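Local atomic coordinates of MdcD (Pseudomonas aeruginosa, PDB entry 5VIP), a protein that probably acts as the beta subunit of a biotin-independent malonate decarboxylase, a carboxyltransferase-family enzyme that releases carbon dioxide from malonyl groups. Residues Leu113-Thr118 with Val150-Gly155; Gly158-Met163 with Glu178-Leu183. One frame throughout, in Å; residues are numbered along the deposited sequence.

Contact 1 (Leu113-Thr118 with Val150-Gly155); sequences LLLLET and VAVIAG
Leu113-Leu115 and Val150-Ile153 run side by side as parallel strands, their axes 4.8 Å apart at the closest approach and 18° from exact alignment. Three hydrogen bonds fix the register. Leu114 N gives to Val150 O at 2.9 Å, Val152 N returns a bond to Leu114 O at 2.8 Å, and Leu116 N reaches Val152 O at 3.0 Å; the CA-H groups of Leu113, Ala151 and Leu115 make supplementary contacts to the same three oxygens. On the face that carries Leu113, Leu115, Val150 and Val152, an anti arrangement of Leu113 CG and the backbone N (chi1 175°) brings CD1 over the second strand, where it meets Val150 CG1 at 3.9 Å and also touches Val152 CG2. Leu115 lies alongside Val152, with Leu115 CD1 3.9 Å from Val152 CB. Helices 18-25 and 229-242 pack on this face. The strands are the two ends of a beta-alpha-beta crossover through helix 126-143, at the heart of the crotonase-type sheet, and strand 69-76 flanks Leu113-Leu115 on its other edge. On the reverse face, Leu116 CD1 rests on the small Ala151 CB. Beyond the paired residues Glu117 takes over: its chain, bent at chi2, swings the buried carboxylate to the turn after strand 150-153. There Glu117 OE1 accepts Ala154 N at 2.9 Å, nearly along the C-O axis. The same Glu117 OE1 takes Gly155 N, also at 2.9 Å, on its syn side and 30° out of the carboxylate plane. A water bridges Glu117 OE1 and Val152 O, donating to both. Glu117 OE2 is held separately by Gly158 N, so backbone N-H groups grip both oxygens, while Arg21 forms a long, weak ion pair with Glu117 OE1 and hydrogen-bonds Gly155 O.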
loop_
_atom_site.group_PDB
_atom_site.type_symbol
_atom_site.label_atom_id
_atom_site.label_comp_id
_atom_site.label_asym_id
_atom_site.label_seq_id
_atom_site.Cartn_x
_atom_site.Cartn_y
_atom_site.Cartn_z
ATOM N N LEU B 113 -17.051 1.432 -3.211
ATOM C CA LEU B 113 -16.695 1.852 -4.556
ATOM C C LEU B 113 -15.702 3.007 -4.466
ATOM O O LEU B 113 -15.983 4.034 -3.817
ATOM C CB LEU B 113 -17.943 2.278 -5.331
ATOM C CG LEU B 113 -17.801 2.878 -6.729
ATOM C CD1 LEU B 113 -17.135 1.885 -7.689
ATOM C CD2 LEU B 113 -19.165 3.272 -7.244
ATOM N N LEU B 114 -14.537 2.826 -5.089
ATOM C CA LEU B 114 -13.459 3.818 -5.021
ATOM C C LEU B 114 -13.253 4.483 -6.377
ATOM O O LEU B 114 -12.932 3.810 -7.356
ATOM C CB LEU B 114 -12.141 3.166 -4.567
ATOM C CG LEU B 114 -12.167 2.439 -3.226
ATOM C CD1 LEU B 114 -10.797 1.781 -2.950
ATOM C CD2 LEU B 114 -12.519 3.432 -2.123
ATOM N N LEU B 115 -13.409 5.805 -6.414
ATOM C CA LEU B 115 -13.110 6.583 -7.611
ATOM C C LEU B 115 -11.747 7.255 -7.433
ATOM O O LEU B 115 -11.621 8.278 -6.744
ATOM C CB LEU B 115 -14.202 7.628 -7.860
ATOM C CG LEU B 115 -15.429 7.221 -8.691
ATOM C CD1 LEU B 115 -15.947 5.810 -8.409
ATOM C CD2 LEU B 115 -16.552 8.242 -8.547
ATOM N N LEU B 116 -10.730 6.680 -8.064
ATOM C CA LEU B 116 -9.345 7.029 -7.756
ATOM C C LEU B 116 -8.706 7.979 -8.766
ATOM O O LEU B 116 -8.157 7.548 -9.781
ATOM C CB LEU B 116 -8.514 5.746 -7.658
ATOM C CG LEU B 116 -9.005 4.779 -6.576
ATOM C CD1 LEU B 116 -8.135 3.529 -6.495
ATOM C CD2 LEU B 116 -9.053 5.476 -5.227
ATOM N N GLU B 117 -8.777 9.275 -8.479
ATOM C CA GLU B 117 -8.086 10.282 -9.285
ATOM C C GLU B 117 -7.062 10.925 -8.373
ATOM O O GLU B 117 -7.400 11.811 -7.604
ATOM C CB GLU B 117 -9.055 11.332 -9.830
ATOM C CG GLU B 117 -10.144 10.759 -10.744
ATOM C CD GLU B 117 -9.566 10.085 -11.987
ATOM O OE1 GLU B 117 -10.030 8.969 -12.342
ATOM O OE2 GLU B 117 -8.658 10.679 -12.614
ATOM N N THR B 118 -5.825 10.457 -8.433
ATOM C CA THR B 118 -4.848 10.852 -7.431
ATOM C C THR B 118 -3.422 10.637 -7.928
ATOM O O THR B 118 -3.143 9.737 -8.731
ATOM C CB THR B 118 -5.083 10.073 -6.113
ATOM O OG1 THR B 118 -4.183 10.536 -5.096
ATOM C CG2 THR B 118 -4.907 8.563 -6.328
ATOM N N VAL B 150 -14.698 -2.278 -5.814
ATOM C CA VAL B 150 -14.532 -1.905 -7.205
ATOM C C VAL B 150 -13.811 -0.568 -7.252
ATOM O O VAL B 150 -14.197 0.364 -6.557
ATOM C CB VAL B 150 -15.882 -1.816 -7.935
ATOM C CG1 VAL B 150 -15.690 -1.310 -9.357
ATOM C CG2 VAL B 150 -16.578 -3.179 -7.927
ATOM N N ALA B 151 -12.755 -0.499 -8.062
ATOM C CA ALA B 151 -12.024 0.745 -8.287
ATOM C C ALA B 151 -12.239 1.217 -9.708
ATOM O O ALA B 151 -12.052 0.457 -10.656
ATOM C CB ALA B 151 -10.535 0.556 -8.030
ATOM N N VAL B 152 -12.605 2.483 -9.840
ATOM C CA VAL B 152 -12.847 3.101 -11.132
ATOM C C VAL B 152 -11.790 4.190 -11.327
ATOM O O VAL B 152 -11.629 5.085 -10.485
ATOM C CB VAL B 152 -14.274 3.690 -11.214
ATOM C CG1 VAL B 152 -14.454 4.525 -12.460
ATOM C CG2 VAL B 152 -15.318 2.545 -11.152
ATOM N N ILE B 153 -11.043 4.073 -12.417
ATOM C CA ILE B 153 -10.014 5.052 -12.768
ATOM C C ILE B 153 -10.399 5.608 -14.132
ATOM O O ILE B 153 -10.311 4.904 -15.133
ATOM C CB ILE B 153 -8.619 4.417 -12.814
ATOM C CG1 ILE B 153 -8.343 3.679 -11.503
ATOM C CG2 ILE B 153 -7.563 5.478 -13.084
ATOM C CD1 ILE B 153 -7.351 2.571 -11.655
ATOM N N ALA B 154 -10.887 6.837 -14.173
ATOM C CA ALA B 154 -11.462 7.341 -15.419
ATOM C C ALA B 154 -10.658 8.477 -16.022
ATOM O O ALA B 154 -10.867 8.833 -17.180
ATOM C CB ALA B 154 -12.911 7.795 -15.197
ATOM N N GLY B 155 -9.731 9.043 -15.261
ATOM C CA GLY B 155 -9.066 10.248 -15.714
ATOM C C GLY B 155 -9.882 11.490 -15.368
ATOM O O GLY B 155 -11.030 11.393 -14.909
HETATM O O HOH W 1 -11.866 7.701 -11.260
#

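Contact 2 (Gly158-Met163 with Glu178-Leu183); sequences GCFGGM and EARLGL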
loop_
_atom_site.group_PDB
_atom_site.type_symbol
_atom_site.label_atom_id
_atom_site.label_comp_id
_atom_site.label_asym_id
_atom_site.label_seq_id
_atom_site.Cartn_x
_atom_site.Cartn_y
_atom_site.Cartn_z
ATOM N N GLY B 158 -6.050 10.240 -13.439
ATOM C CA GLY B 158 -5.649 8.851 -13.333
ATOM C C GLY B 158 -5.150 8.549 -11.929
ATOM O O GLY B 158 -5.401 9.311 -10.989
ATOM N N CYS B 159 -4.443 7.436 -11.772
ATOM C CA CYS B 159 -4.088 6.956 -10.443
ATOM C C CYS B 159 -2.624 6.559 -10.367
ATOM O O CYS B 159 -2.211 5.589 -11.008
ATOM C CB CYS B 159 -4.971 5.758 -10.062
ATOM S SG CYS B 159 -4.705 5.122 -8.398
ATOM N N PHE B 160 -1.859 7.295 -9.565
ATOM C CA PHE B 160 -0.429 7.071 -9.403
ATOM C C PHE B 160 -0.059 7.078 -7.935
ATOM O O PHE B 160 -0.788 7.623 -7.102
ATOM C CB PHE B 160 0.390 8.144 -10.152
ATOM C CG PHE B 160 0.346 7.999 -11.640
ATOM C CD1 PHE B 160 -0.647 8.619 -12.383
ATOM C CD2 PHE B 160 1.273 7.211 -12.297
ATOM C CE1 PHE B 160 -0.696 8.467 -13.768
ATOM C CE2 PHE B 160 1.231 7.051 -13.672
ATOM C CZ PHE B 160 0.246 7.678 -14.411
ATOM N N GLY B 161 1.077 6.478 -7.619
ATOM C CA GLY B 161 1.599 6.513 -6.267
ATOM C C GLY B 161 1.091 5.350 -5.437
ATOM O O GLY B 161 0.691 4.305 -5.979
ATOM N N GLY B 162 1.110 5.535 -4.122
ATOM C CA GLY B 162 0.682 4.510 -3.191
ATOM C C GLY B 162 -0.741 4.045 -3.433
ATOM O O GLY B 162 -1.091 2.902 -3.139
HETATM N N MSE B 163 -1.577 4.920 -3.968
HETATM C CA MSE B 163 -2.963 4.515 -4.228
HETATM C C MSE B 163 -3.085 3.589 -5.444
HETATM O O MSE B 163 -4.113 2.941 -5.626
HETATM C CB MSE B 163 -3.849 5.750 -4.393
HETATM C CG MSE B 163 -4.181 6.444 -3.054
HETATM SE SE MSE B 163 -5.082 5.241 -1.762
HETATM C CE MSE B 163 -6.744 4.990 -2.685
ATOM N N GLU B 178 -9.112 7.404 -21.263
ATOM C CA GLU B 178 -8.369 8.544 -20.704
ATOM C C GLU B 178 -7.672 8.239 -19.374
ATOM O O GLU B 178 -6.950 9.077 -18.826
ATOM C CB GLU B 178 -9.300 9.743 -20.512
ATOM C CG GLU B 178 -9.388 10.673 -21.725
ATOM C CD GLU B 178 -8.034 11.244 -22.130
ATOM O OE1 GLU B 178 -7.598 12.247 -21.515
ATOM O OE2 GLU B 178 -7.413 10.700 -23.070
ATOM N N ALA B 179 -7.887 7.041 -18.850
ATOM C CA ALA B 179 -7.295 6.677 -17.574
ATOM C C ALA B 179 -5.839 6.304 -17.735
ATOM O O ALA B 179 -5.465 5.674 -18.726
ATOM C CB ALA B 179 -8.041 5.509 -16.956
ATOM N N ARG B 180 -5.042 6.663 -16.731
ATOM C CA ARG B 180 -3.719 6.087 -16.532
ATOM C C ARG B 180 -3.612 5.485 -15.131
ATOM O O ARG B 180 -4.160 6.022 -14.175
ATOM C CB ARG B 180 -2.631 7.140 -16.744
ATOM C CG ARG B 180 -2.528 7.650 -18.182
ATOM C CD ARG B 180 -1.609 8.881 -18.260
ATOM N NE ARG B 180 -2.105 9.991 -17.438
ATOM C CZ ARG B 180 -1.330 10.817 -16.731
ATOM N NH1 ARG B 180 -0.012 10.663 -16.727
ATOM N NH2 ARG B 180 -1.877 11.791 -16.013
ATOM N N LEU B 181 -2.905 4.363 -15.018
ATOM C CA LEU B 181 -2.704 3.688 -13.739
ATOM C C LEU B 181 -1.267 3.218 -13.628
ATOM O O LEU B 181 -0.798 2.461 -14.468
ATOM C CB LEU B 181 -3.646 2.489 -13.605
ATOM C CG LEU B 181 -3.478 1.524 -12.431
ATOM C CD1 LEU B 181 -3.682 2.232 -11.074
ATOM C CD2 LEU B 181 -4.480 0.363 -12.598
ATOM N N GLY B 182 -0.565 3.640 -12.593
ATOM C CA GLY B 182 0.799 3.168 -12.439
ATOM C C GLY B 182 1.377 3.574 -11.106
ATOM O O GLY B 182 0.782 4.364 -10.378
ATOM N N LEU B 183 2.549 3.039 -10.786
ATOM C CA LEU B 183 3.164 3.341 -9.509
ATOM C C LEU B 183 3.854 4.707 -9.555
ATOM O O LEU B 183 3.583 5.582 -8.728
ATOM C CB LEU B 183 4.150 2.244 -9.131
ATOM C CG LEU B 183 4.830 2.407 -7.769
ATOM C CD1 LEU B 183 3.794 2.556 -6.664
ATOM C CD2 LEU B 183 5.732 1.215 -7.513
#
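A short two-stranded parallel sheet, separate from the main sheet of this crotonase-type fold, joins Cys159-Phe160 to Leu181-Gly182 just ahead of helix 162-169. Cys159 bonds through both its backbone N and O: Cys159 N donates to Arg180 O at 2.8 Å, and Cys159 O receives Gly182 N at 3.0 Å. Past this point the pairing loosens. Gly161 N turns to Leu183 O at 2.9 Å through a bent bond, 136° at the hydrogen, and adds a weak, longer one to Gly182 O. Cys159 and Leu181 share the face turned to Ile153 of the main sheet, where Cys159 CB meets Leu181 CD1 at 3.9 Å. On the other face the Phe160 ring lies across the second strand. With CG beside its own backbone N (chi1 -72°), the ring is brought over Gly182, whose N sits above one ring face; lacking a side chain, Gly182 leaves room for the ring to lie close. Arg180 approaches the far end of the ring twice. Its CB touches Phe160 CZ at 3.7 Å, and the chain, bent at chi3, folds back so that Phe160 CE1 stands over the centre of the guanidinium, 3.7 Å above its plane. The two planes are 52° apart, which excludes a flat stack. Leu183 CD1 touches Gly161 O at 3.6 Å, while Leu183 N bonds to an acidic side chain of the other subunit. Backbone bonds thus set the alignment, whereas the tilted Phe160-Arg180 approach is van der Waals and perhaps electrostatic in character, without a directed polar bond, and lattice contacts may also influence the arginine.

Both contacts are parallel strand pairings, contact 1 in the central sheet and contact 2 in a small subsidiary one; the centre of contact 1 lies about 3 Å, and that of contact 2 about 9 Å, from the centre of the chain. Contact 1 is buried throughout, with aliphatic side chains and one hydrogen-bonded carboxylate; contact 2 is also largely buried, but Gly161 and Arg180 are partly exposed, and it adds an aromatic-guanidinium approach and a link to the other subunit. The segments touch directly: besides the Glu117 carboxylate, Thr118 N lies 2.8 Å from Gly158 O, a probable hydrogen bond. Leu116 CD2 also packs on CE of Met163, a selenomethionine here, so 113-118 borders both pairings.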